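PDB 3B1N: ribokinase, putative from Burkholderia thailandensis, which probably phosphorylates nucleosides with ATP as phosphate donor, as a nucleoside kinase of the ribokinase (pfkB) family. Local coordinates for residues 9-14 and 98-103; 67-72 and 119-124; 238-243 and 276-281; 257-262 and 270-275. All coordinates share one frame; numbering follows the deposited sequence. Where two conformers were deposited one is given.

How the interactions relate
Interactions 1 and 2 touch each other at the lid end of the molecule, while interactions 3 and 4 lie together near the ADP site and share helix 269-284; the centres of 2 and 3 are about 31 Å apart. Interactions 1, 2 and 4 are mostly buried, whereas 3 is only partly buried, its P238, A239 and A242 being partly exposed. Chemistry follows place. Interaction 1 is strand pairing through backbone hydrogen bonds, with a carboxylate gripping the nucleoside analogue. Interaction 2 depends on one hydroxyl-to-carbonyl bond, interaction 3 mixes such a bond with apolar packing, water and nucleotide, and interaction 4 is glycine-rich helix packing without any hydrogen bond across it.

Interaction 1: 9-14 and 98-103; sequences IAYDNI and TYSAQA. With MZR (5-hydroxy-1-(beta-D-ribofuranosyl)-1H-imidazole-4-carboxamide), chain F.
D12 and A103 face the nucleoside pocket side by side from adjacent parallel strands of the small lid sheet of the ribokinase fold. The evidence for the pairing is a run of backbone bonds: Y11 N donates to A101 O at 3.0 Å, A103 N donates to Y11 O at 2.9 Å, and N13 N meets A103 O at 2.8 Å with a nearly straight N-H...O angle of 174°. This register places A10, D12, A101 and A103 on the sheet face that carries the ligand, and Y11 and Q102 on the other. CG of D12 lies beside its backbone N (chi1 -69°), which lets the carboxylate present both oxygens to the ribose of mizoribine. MZR O2' donates to D12 OD1 at 2.8 Å and MZR O3' to D12 OD2 at 2.5 Å, a two-point grip that would limit rotation of the carboxylate. A103 packs its methyl against the same carboxylate, CB to OD1 of D12 being 3.4 Å, while S8, G48, N52 and D253 add further bonds to the ligand, as does S36 of the second subunit. On the reverse face the Y11 ring lies obliquely to S100, CE2 to CB 3.9 Å; Y11 OH and S100 OG both bond to D74, and Q102 OE1 to R44. At the start of the pairing a water donates to I9 O at 2.7 Å and accepts from A101 N.

Interaction 2: 67-72 and 119-124; sequences MGTLGA and PGAMMQ
T69 reaches out of its strand toward the 3-10 turn at A121, and the two side chains approach from opposite sides of the seam: the threonine hydroxyl goes to the turn's backbone, the alanine methyl to the strand's. With chi1 at 44°, T69 OG1 stands between its own backbone N and carbonyl carbon, and from there it donates to A121 O at 2.8 Å. The bond is far from linear with the carbonyl; OG1 sits 55° out of its plane, at a C=O...O angle of 113°. The other face of that carbonyl is used by Q124 N, which closes the turn at 3.0 Å, so two donors grip a single oxygen. T69 CG2, the second branch, comes 3.8 Å from Q124 O. In return the methyl of A121 sits over the face of the peptide between L70 and G71, its CB being 3.3 Å from L70 C and 3.5 Å from G71 N. L70 itself turns away to pack on helix 76-85, and M122 points from the strand to line the mizoribine pocket. Hydrogen bonds join the seam to the residues before strand 101-107: A121 to Y99 through their backbones, G71 N to the hydroxyl of S100. The turn thus ties the end of lid strand 113-118 to strand 64-71 of the large Rossmann-like sheet, at the junction of lid and main domain in the ribokinase fold.

Interaction 3: 238-243 and 276-281; sequences PAVRAE and ASLMGA. With ADP (adenosine-5'-diphosphate), chain G.
V240 and S277 carry the close side of this contact, where the loop after strand 233-237 runs over helix 269-284 beside the adenosine of ADP. V240 is the apolar centre. Its CB lies 3.7 Å from A281 CB, its CG2 3.8 Å from L278 CA, and its CG1 4.0 Å from L278 CD1, so the valine spreads over one turn of the helix. Next to it, S277 OG donates to P238 O at 2.7 Å. The serine hydroxyl extends anti to its own backbone N (chi1 -177°), pointing at the loop, and it meets the carbonyl at an angle of 132°, only 16° out of plane. That same hydroxyl oxygen also accepts from ADP O2' at 3.3 Å, a longer bond, so one side chain couples loop, helix and ribose. A water bridges the junction, accepting from V240 N, donating to S277 O and hydrogen-bonding to ADP O2'. The nucleotide lies close to bare backbone: V240 O is 3.2 Å from ADP C2, and G280, lacking a side chain, lets its CA come within 3.5 Å of ADP O4'.

The other end is looser. A242 CB lies 3.9 Å from ADP N1, raised well out of the ring plane, but barely reaches the helix, and a second water mediates between E243 N and A281 O, where no direct bond spans the gap. R241 and E243 are exposed. Behind the tight half stands helix 296-307, whose A306 and F307 pack on V240 and whose F303 packs on L278, while helix 251-264 covers A276 and M279 on the inner side.

Interaction 4: 257-262 and 270-275; sequences GGLLYG and ATAGRL
G262 and A272 mark the closest CA approach of a buried packing between two consecutive helices, 251-264 and 269-284, that run roughly antiparallel. The axes of the two short segments approach to 7.7 Å at an angle of 149°, and the CA atoms of G262 and A272 are only 4.4 Å apart. Such closeness depends on small residues: A272 CB rests 4.1 Å from G262 CA, which bears no side chain. G258, one turn earlier, also lets L275 in close, whose CD2 lies 3.7 Å from G258 O, an oxygen that accepts the helix bond from G262 N. The hairpin belongs to the nucleotide-binding half of the pfkB fold; the first of its helices begins at the family's GXGD signature, here G250 to D253, and the second carries S277 of the ADP site. Larger side chains fill the flanks. L259 starts out away from the partner helix, but its CD1 bends back to 3.9 Å from A272 O and also meets A272 CB. On the other flank the Y261 ring and L275 cross obliquely, CD2 to CD2 3.7 Å. Y261 also stacks on the ring of H265, and I299 of helix 296-307 packs against L275.

Interaction 1: 9-14 and 98-103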
# COMPACT_ATOMS: atom_id res chain seq x y z
N ILE B 9 -1.57 -8.08 -17.34
CA ILE B 9 -3.01 -7.82 -17.50
C ILE B 9 -3.58 -8.16 -16.12
O ILE B 9 -3.39 -9.29 -15.66
CB ILE B 9 -3.66 -8.72 -18.58
CG1 ILE B 9 -2.91 -8.56 -19.92
CG2 ILE B 9 -5.11 -8.24 -18.75
CD1 ILE B 9 -3.39 -9.55 -21.00
N ALA B 10 -4.17 -7.17 -15.45
CA ALA B 10 -4.42 -7.32 -13.99
C ALA B 10 -5.64 -6.60 -13.57
O ALA B 10 -6.12 -5.69 -14.26
CB ALA B 10 -3.17 -6.81 -13.20
N TYR B 11 -6.18 -7.01 -12.42
CA TYR B 11 -7.22 -6.24 -11.75
C TYR B 11 -6.58 -5.43 -10.64
O TYR B 11 -5.82 -5.97 -9.83
CB TYR B 11 -8.24 -7.22 -11.15
CG TYR B 11 -9.04 -7.93 -12.20
CD1 TYR B 11 -9.87 -7.23 -13.07
CD2 TYR B 11 -8.90 -9.30 -12.39
CE1 TYR B 11 -10.60 -7.90 -14.05
CE2 TYR B 11 -9.62 -9.99 -13.38
CZ TYR B 11 -10.48 -9.28 -14.20
OH TYR B 11 -11.22 -9.92 -15.16
N ASP B 12 -6.91 -4.14 -10.62
CA ASP B 12 -6.30 -3.20 -9.69
C ASP B 12 -7.25 -2.82 -8.56
O ASP B 12 -8.41 -2.51 -8.82
CB ASP B 12 -5.89 -1.90 -10.41
CG ASP B 12 -4.75 -2.08 -11.35
OD1 ASP B 12 -4.04 -3.10 -11.32
OD2 ASP B 12 -4.50 -1.12 -12.09
N ASN B 13 -6.74 -2.83 -7.32
CA ASN B 13 -7.48 -2.24 -6.18
C ASN B 13 -6.66 -1.07 -5.75
O ASN B 13 -5.55 -1.25 -5.26
CB ASN B 13 -7.66 -3.29 -5.07
CG ASN B 13 -8.78 -4.30 -5.45
OD1 ASN B 13 -8.51 -5.43 -5.79
ND2 ASN B 13 -10.03 -3.84 -5.45
N ILE B 14 -7.20 0.12 -6.04
CA ILE B 14 -6.44 1.36 -5.86
C ILE B 14 -6.96 2.10 -4.62
O ILE B 14 -8.17 2.43 -4.50
CB ILE B 14 -6.57 2.23 -7.08
CG1 ILE B 14 -5.94 1.49 -8.29
CG2 ILE B 14 -5.84 3.58 -6.85
CD1 ILE B 14 -6.39 2.04 -9.63
N THR B 98 -6.90 -20.89 -12.62
CA THR B 98 -5.89 -19.93 -12.13
C THR B 98 -6.57 -18.57 -11.96
O THR B 98 -7.51 -18.25 -12.72
CB THR B 98 -4.72 -19.81 -13.17
OG1 THR B 98 -4.11 -21.09 -13.31
CG2 THR B 98 -3.63 -18.85 -12.75
N TYR B 99 -6.09 -17.78 -11.00
CA TYR B 99 -6.58 -16.41 -10.84
C TYR B 99 -5.74 -15.46 -11.69
O TYR B 99 -4.54 -15.68 -11.84
CB TYR B 99 -6.56 -15.95 -9.37
CG TYR B 99 -7.66 -16.61 -8.54
CD1 TYR B 99 -8.85 -15.93 -8.28
CD2 TYR B 99 -7.48 -17.89 -8.01
CE1 TYR B 99 -9.85 -16.53 -7.47
CE2 TYR B 99 -8.48 -18.49 -7.25
CZ TYR B 99 -9.64 -17.80 -7.00
OH TYR B 99 -10.62 -18.37 -6.24
N SER B 100 -6.37 -14.39 -12.20
CA SER B 100 -5.61 -13.34 -12.84
C SER B 100 -4.79 -12.56 -11.82
O SER B 100 -5.12 -12.52 -10.62
CB SER B 100 -6.56 -12.39 -13.58
OG SER B 100 -7.41 -13.13 -14.43
N ALA B 101 -3.76 -11.88 -12.34
CA ALA B 101 -2.97 -10.93 -11.53
C ALA B 101 -3.84 -9.91 -10.82
O ALA B 101 -4.83 -9.44 -11.36
CB ALA B 101 -1.94 -10.20 -12.40
N GLN B 102 -3.44 -9.55 -9.60
CA GLN B 102 -4.17 -8.57 -8.79
C GLN B 102 -3.16 -7.63 -8.15
O GLN B 102 -2.20 -8.07 -7.54
CB GLN B 102 -5.03 -9.30 -7.72
CG GLN B 102 -5.54 -8.38 -6.66
CD GLN B 102 -6.77 -7.62 -7.08
OE1 GLN B 102 -7.80 -8.23 -7.40
NE2 GLN B 102 -6.68 -6.28 -7.04
N ALA B 103 -3.37 -6.34 -8.35
CA ALA B 103 -2.47 -5.34 -7.74
C ALA B 103 -3.23 -4.59 -6.68
O ALA B 103 -4.35 -4.15 -6.90
CB ALA B 103 -2.00 -4.34 -8.83
N1 MZR F . 4.50 -6.24 -12.60
O3 MZR F . 2.35 -4.86 -13.72
C4 MZR F . 2.41 -4.25 -12.46
C5 MZR F . 3.35 -4.55 -11.41
C6 MZR F . 4.40 -5.57 -11.47
O6 MZR F . 5.08 -5.71 -10.43
N7 MZR F . 2.99 -3.70 -10.41
C8 MZR F . 1.95 -2.96 -10.83
N9 MZR F . 1.57 -3.28 -12.10
C1' MZR F . 0.51 -2.65 -12.90
C2' MZR F . -0.84 -2.44 -12.23
O2' MZR F . -1.63 -3.58 -12.56
C3' MZR F . -1.30 -1.09 -12.83
O3' MZR F . -2.50 -1.11 -13.61
C4' MZR F . -0.14 -0.63 -13.67
O4' MZR F . 0.97 -1.32 -13.12
C5' MZR F . 0.06 0.86 -13.56
O5' MZR F . 1.18 1.19 -14.43
O HOH W 1 -3.37 -11.97 -15.17

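Interaction 2: 67-72 and 119-124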
# COMPACT_ATOMS: atom_id res chain seq x y z
N MET B 67 -0.46 -8.76 -25.43
CA MET B 67 0.11 -10.09 -25.23
C MET B 67 0.36 -10.25 -23.75
O MET B 67 1.21 -9.54 -23.18
CB MET B 67 1.40 -10.23 -26.00
CG MET B 67 2.06 -11.63 -25.77
SD MET B 67 3.48 -11.97 -26.86
CE MET B 67 2.61 -12.67 -28.27
N GLY B 68 -0.38 -11.17 -23.16
CA GLY B 68 -0.27 -11.40 -21.71
C GLY B 68 -1.11 -12.58 -21.31
O GLY B 68 -1.87 -13.15 -22.14
N THR B 69 -1.01 -12.96 -20.03
CA THR B 69 -1.78 -14.08 -19.51
C THR B 69 -2.79 -13.64 -18.45
O THR B 69 -2.48 -12.76 -17.62
CB THR B 69 -0.81 -15.15 -18.89
OG1 THR B 69 0.18 -14.47 -18.11
CG2 THR B 69 -0.07 -15.87 -20.01
N LEU B 70 -3.99 -14.23 -18.53
CA LEU B 70 -5.09 -14.08 -17.55
C LEU B 70 -5.40 -15.45 -16.93
O LEU B 70 -4.95 -16.49 -17.44
CB LEU B 70 -6.37 -13.56 -18.20
CG LEU B 70 -6.31 -12.05 -18.51
CD1 LEU B 70 -7.53 -11.76 -19.45
CD2 LEU B 70 -6.40 -11.26 -17.21
N GLY B 71 -6.12 -15.44 -15.81
CA GLY B 71 -6.49 -16.71 -15.13
C GLY B 71 -7.96 -16.99 -15.38
O GLY B 71 -8.78 -16.09 -15.20
N ALA B 72 -8.32 -18.22 -15.76
CA ALA B 72 -9.72 -18.54 -16.07
C ALA B 72 -10.73 -18.26 -14.99
O ALA B 72 -11.90 -18.02 -15.28
CB ALA B 72 -9.83 -20.01 -16.51
N PRO B 119 0.90 -12.13 -8.51
CA PRO B 119 1.06 -12.38 -9.94
C PRO B 119 0.00 -13.27 -10.52
O PRO B 119 -0.41 -13.00 -11.65
CB PRO B 119 2.47 -12.97 -10.09
CG PRO B 119 2.84 -13.36 -8.70
CD PRO B 119 2.10 -12.53 -7.75
N GLY B 120 -0.42 -14.34 -9.83
CA GLY B 120 -1.37 -15.25 -10.45
C GLY B 120 -0.86 -15.69 -11.82
O GLY B 120 0.31 -16.05 -12.02
N ALA B 121 -1.76 -15.61 -12.79
CA ALA B 121 -1.48 -16.05 -14.16
C ALA B 121 -0.30 -15.32 -14.80
O ALA B 121 0.33 -15.86 -15.71
CB ALA B 121 -2.72 -15.89 -15.01
N MET B 122 0.03 -14.12 -14.34
CA MET B 122 1.18 -13.45 -14.86
C MET B 122 2.50 -14.21 -14.71
O MET B 122 3.43 -14.03 -15.51
CB MET B 122 1.27 -12.03 -14.25
CG MET B 122 2.39 -11.17 -14.91
SD MET B 122 2.74 -9.62 -14.02
CE MET B 122 3.87 -10.16 -12.75
N MET B 123 2.55 -15.11 -13.72
CA MET B 123 3.77 -15.91 -13.48
C MET B 123 4.13 -16.74 -14.70
O MET B 123 5.30 -17.11 -14.88
CB MET B 123 3.61 -16.83 -12.28
CG MET B 123 3.44 -16.16 -11.01
SD MET B 123 3.76 -17.32 -9.62
CE MET B 123 4.04 -18.89 -10.47
N GLN B 124 3.13 -17.04 -15.54
CA GLN B 124 3.34 -17.89 -16.74
C GLN B 124 3.38 -17.08 -18.03
O GLN B 124 3.19 -17.65 -19.11
CB GLN B 124 2.24 -18.97 -16.89
CG GLN B 124 1.85 -19.68 -15.58
CD GLN B 124 3.03 -20.29 -14.89
OE1 GLN B 124 3.99 -20.70 -15.53
NE2 GLN B 124 2.98 -20.34 -13.55

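Interaction 3: 238-243 and 276-281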
# COMPACT_ATOMS: atom_id res chain seq x y z
N PRO B 238 6.29 19.54 -22.33
CA PRO B 238 5.51 20.10 -21.22
C PRO B 238 4.40 19.19 -20.78
O PRO B 238 3.83 18.47 -21.61
CB PRO B 238 4.89 21.39 -21.79
CG PRO B 238 5.09 21.31 -23.28
CD PRO B 238 6.00 20.18 -23.64
N ALA B 239 4.04 19.28 -19.50
CA ALA B 239 2.77 18.71 -19.08
C ALA B 239 1.58 19.46 -19.64
O ALA B 239 1.68 20.66 -19.95
CB ALA B 239 2.69 18.69 -17.52
N VAL B 240 0.46 18.78 -19.76
CA VAL B 240 -0.82 19.42 -20.03
C VAL B 240 -1.50 19.61 -18.68
O VAL B 240 -1.58 18.66 -17.91
CB VAL B 240 -1.71 18.55 -20.98
CG1 VAL B 240 -3.08 19.14 -21.22
CG2 VAL B 240 -1.03 18.46 -22.32
N ARG B 241 -1.97 20.82 -18.40
CA ARG B 241 -2.71 21.06 -17.14
C ARG B 241 -3.89 20.13 -17.03
O ARG B 241 -4.76 20.09 -17.90
CB ARG B 241 -3.18 22.54 -17.08
CG ARG B 241 -3.82 22.93 -15.75
CD ARG B 241 -3.48 24.36 -15.37
NE ARG B 241 -2.86 24.40 -14.04
CZ ARG B 241 -1.55 24.34 -13.80
NH1 ARG B 241 -1.09 24.36 -12.54
NH2 ARG B 241 -0.67 24.26 -14.80
N ALA B 242 -3.94 19.39 -15.92
CA ALA B 242 -5.03 18.45 -15.68
C ALA B 242 -6.29 19.19 -15.33
O ALA B 242 -6.22 20.16 -14.55
CB ALA B 242 -4.65 17.55 -14.49
N GLU B 243 -7.42 18.71 -15.85
CA GLU B 243 -8.70 19.33 -15.48
C GLU B 243 -8.96 19.17 -13.98
O GLU B 243 -9.52 20.08 -13.35
CB GLU B 243 -9.88 18.81 -16.32
CG GLU B 243 -9.66 18.89 -17.84
CD GLU B 243 -9.86 20.27 -18.45
OE1 GLU B 243 -9.07 21.20 -18.14
OE2 GLU B 243 -10.80 20.41 -19.28
N ALA B 276 1.58 12.03 -25.94
CA ALA B 276 1.77 11.16 -24.76
C ALA B 276 1.41 11.96 -23.49
O ALA B 276 0.69 11.48 -22.61
CB ALA B 276 3.20 10.70 -24.73
N SER B 277 1.95 13.17 -23.39
CA SER B 277 1.74 14.07 -22.25
C SER B 277 0.26 14.39 -22.08
O SER B 277 -0.31 14.30 -20.96
CB SER B 277 2.54 15.33 -22.50
OG SER B 277 2.39 16.17 -21.37
N LEU B 278 -0.42 14.64 -23.20
CA LEU B 278 -1.86 14.87 -23.16
C LEU B 278 -2.59 13.65 -22.65
O LEU B 278 -3.48 13.77 -21.78
CB LEU B 278 -2.41 15.26 -24.53
CG LEU B 278 -3.90 15.35 -24.66
CD1 LEU B 278 -4.50 16.39 -23.74
CD2 LEU B 278 -4.25 15.66 -26.12
N MET B 279 -2.23 12.45 -23.14
CA MET B 279 -2.96 11.26 -22.64
C MET B 279 -2.77 11.08 -21.12
O MET B 279 -3.76 10.72 -20.46
CB MET B 279 -2.45 10.02 -23.38
CG MET B 279 -2.79 10.05 -24.92
SD MET B 279 -4.51 10.05 -25.32
CE MET B 279 -4.96 8.32 -25.03
N GLY B 280 -1.57 11.35 -20.61
CA GLY B 280 -1.33 11.31 -19.17
C GLY B 280 -2.26 12.24 -18.42
O GLY B 280 -2.83 11.89 -17.35
N ALA B 281 -2.44 13.45 -18.95
CA ALA B 281 -3.37 14.43 -18.31
C ALA B 281 -4.81 14.07 -18.40
O ALA B 281 -5.59 14.37 -17.47
CB ALA B 281 -3.13 15.84 -18.89
PB ADP G . 4.21 6.89 -13.99
O1B ADP G . 4.97 6.97 -12.68
O2B ADP G . 4.90 5.92 -14.91
O3B ADP G . 2.74 6.69 -14.01
PA ADP G . 4.47 9.86 -14.35
O1A ADP G . 3.91 10.09 -12.93
O2A ADP G . 5.83 10.36 -14.69
O3A ADP G . 4.52 8.33 -14.75
O5' ADP G . 3.33 10.47 -15.23
C5' ADP G . 3.44 10.25 -16.64
C4' ADP G . 2.95 11.43 -17.47
O4' ADP G . 1.56 11.67 -17.17
C3' ADP G . 3.68 12.76 -17.17
O3' ADP G . 4.92 12.85 -17.89
C2' ADP G . 2.60 13.75 -17.53
O2' ADP G . 2.60 13.99 -18.95
C1' ADP G . 1.31 13.07 -17.15
N9 ADP G . 0.96 13.44 -15.75
C8 ADP G . 1.28 12.80 -14.58
N7 ADP G . 0.79 13.52 -13.51
C5 ADP G . 0.26 14.63 -14.00
C6 ADP G . -0.38 15.81 -13.42
N6 ADP G . -0.50 15.87 -12.07
N1 ADP G . -0.82 16.75 -14.24
C2 ADP G . -0.70 16.67 -15.58
N3 ADP G . -0.14 15.61 -16.17
C4 ADP G . 0.36 14.60 -15.46
O HOH W 2 0.66 15.96 -18.96
O HOH W 3 -7.31 16.50 -17.71

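Interaction 4: 257-262 and 270-275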
# COMPACT_ATOMS: atom_id res chain seq x y z
N GLY B 257 0.98 4.73 -24.45
CA GLY B 257 0.02 4.57 -25.57
C GLY B 257 0.15 5.71 -26.57
O GLY B 257 0.21 5.47 -27.81
N GLY B 258 0.21 6.94 -26.08
CA GLY B 258 0.32 8.08 -27.01
C GLY B 258 1.65 8.09 -27.72
O GLY B 258 1.71 8.42 -28.93
N LEU B 259 2.71 7.78 -27.01
CA LEU B 259 4.03 7.70 -27.65
C LEU B 259 4.03 6.66 -28.75
O LEU B 259 4.53 6.95 -29.85
CB LEU B 259 5.08 7.40 -26.61
CG LEU B 259 6.45 7.90 -27.02
CD1 LEU B 259 6.51 9.41 -26.83
CD2 LEU B 259 7.51 7.21 -26.16
N LEU B 260 3.49 5.46 -28.49
CA LEU B 260 3.46 4.38 -29.48
C LEU B 260 2.64 4.85 -30.71
O LEU B 260 3.05 4.57 -31.85
CB LEU B 260 2.83 3.08 -28.92
CG LEU B 260 3.72 2.37 -27.93
CD1 LEU B 260 2.81 1.39 -27.19
CD2 LEU B 260 4.80 1.61 -28.73
N TYR B 261 1.53 5.54 -30.50
CA TYR B 261 0.72 6.00 -31.64
C TYR B 261 1.57 6.99 -32.46
O TYR B 261 1.60 6.91 -33.71
CB TYR B 261 -0.54 6.72 -31.12
CG TYR B 261 -1.44 7.15 -32.23
CD1 TYR B 261 -2.36 6.27 -32.78
CD2 TYR B 261 -1.33 8.45 -32.76
CE1 TYR B 261 -3.19 6.65 -33.79
CE2 TYR B 261 -2.17 8.85 -33.80
CZ TYR B 261 -3.09 7.93 -34.30
OH TYR B 261 -3.94 8.32 -35.33
N GLY B 262 2.25 7.92 -31.78
CA GLY B 262 3.07 8.92 -32.49
C GLY B 262 4.19 8.22 -33.28
O GLY B 262 4.43 8.58 -34.45
N ALA B 270 8.88 15.80 -30.71
CA ALA B 270 8.18 16.89 -30.04
C ALA B 270 6.67 16.65 -29.98
O ALA B 270 5.98 16.89 -28.96
CB ALA B 270 8.45 18.24 -30.79
N THR B 271 6.14 16.16 -31.09
CA THR B 271 4.71 15.95 -31.20
C THR B 271 4.25 14.63 -30.55
O THR B 271 3.21 14.56 -29.92
CB THR B 271 4.24 16.03 -32.68
OG1 THR B 271 4.66 17.30 -33.19
CG2 THR B 271 2.73 15.94 -32.81
N ALA B 272 5.04 13.58 -30.75
CA ALA B 272 4.72 12.28 -30.13
C ALA B 272 4.73 12.49 -28.63
O ALA B 272 3.85 11.97 -27.93
CB ALA B 272 5.75 11.23 -30.50
N GLY B 273 5.73 13.22 -28.15
CA GLY B 273 5.84 13.50 -26.69
C GLY B 273 4.64 14.28 -26.21
O GLY B 273 4.11 13.98 -25.13
N ARG B 274 4.19 15.29 -26.97
CA ARG B 274 3.08 16.10 -26.49
C ARG B 274 1.78 15.29 -26.48
O ARG B 274 0.94 15.47 -25.60
CB ARG B 274 2.96 17.38 -27.34
CG ARG B 274 4.00 18.38 -26.93
CD ARG B 274 4.03 19.53 -27.93
NE ARG B 274 4.90 20.61 -27.41
CZ ARG B 274 6.23 20.55 -27.35
NH1 ARG B 274 6.92 19.47 -27.75
NH2 ARG B 274 6.91 21.61 -26.86
N LEU B 275 1.62 14.38 -27.46
CA LEU B 275 0.43 13.55 -27.45
C LEU B 275 0.44 12.64 -26.21
O LEU B 275 -0.61 12.49 -25.58
CB LEU B 275 0.33 12.72 -28.77
CG LEU B 275 -0.88 11.81 -28.81
CD1 LEU B 275 -2.21 12.58 -28.84
CD2 LEU B 275 -0.79 10.91 -30.08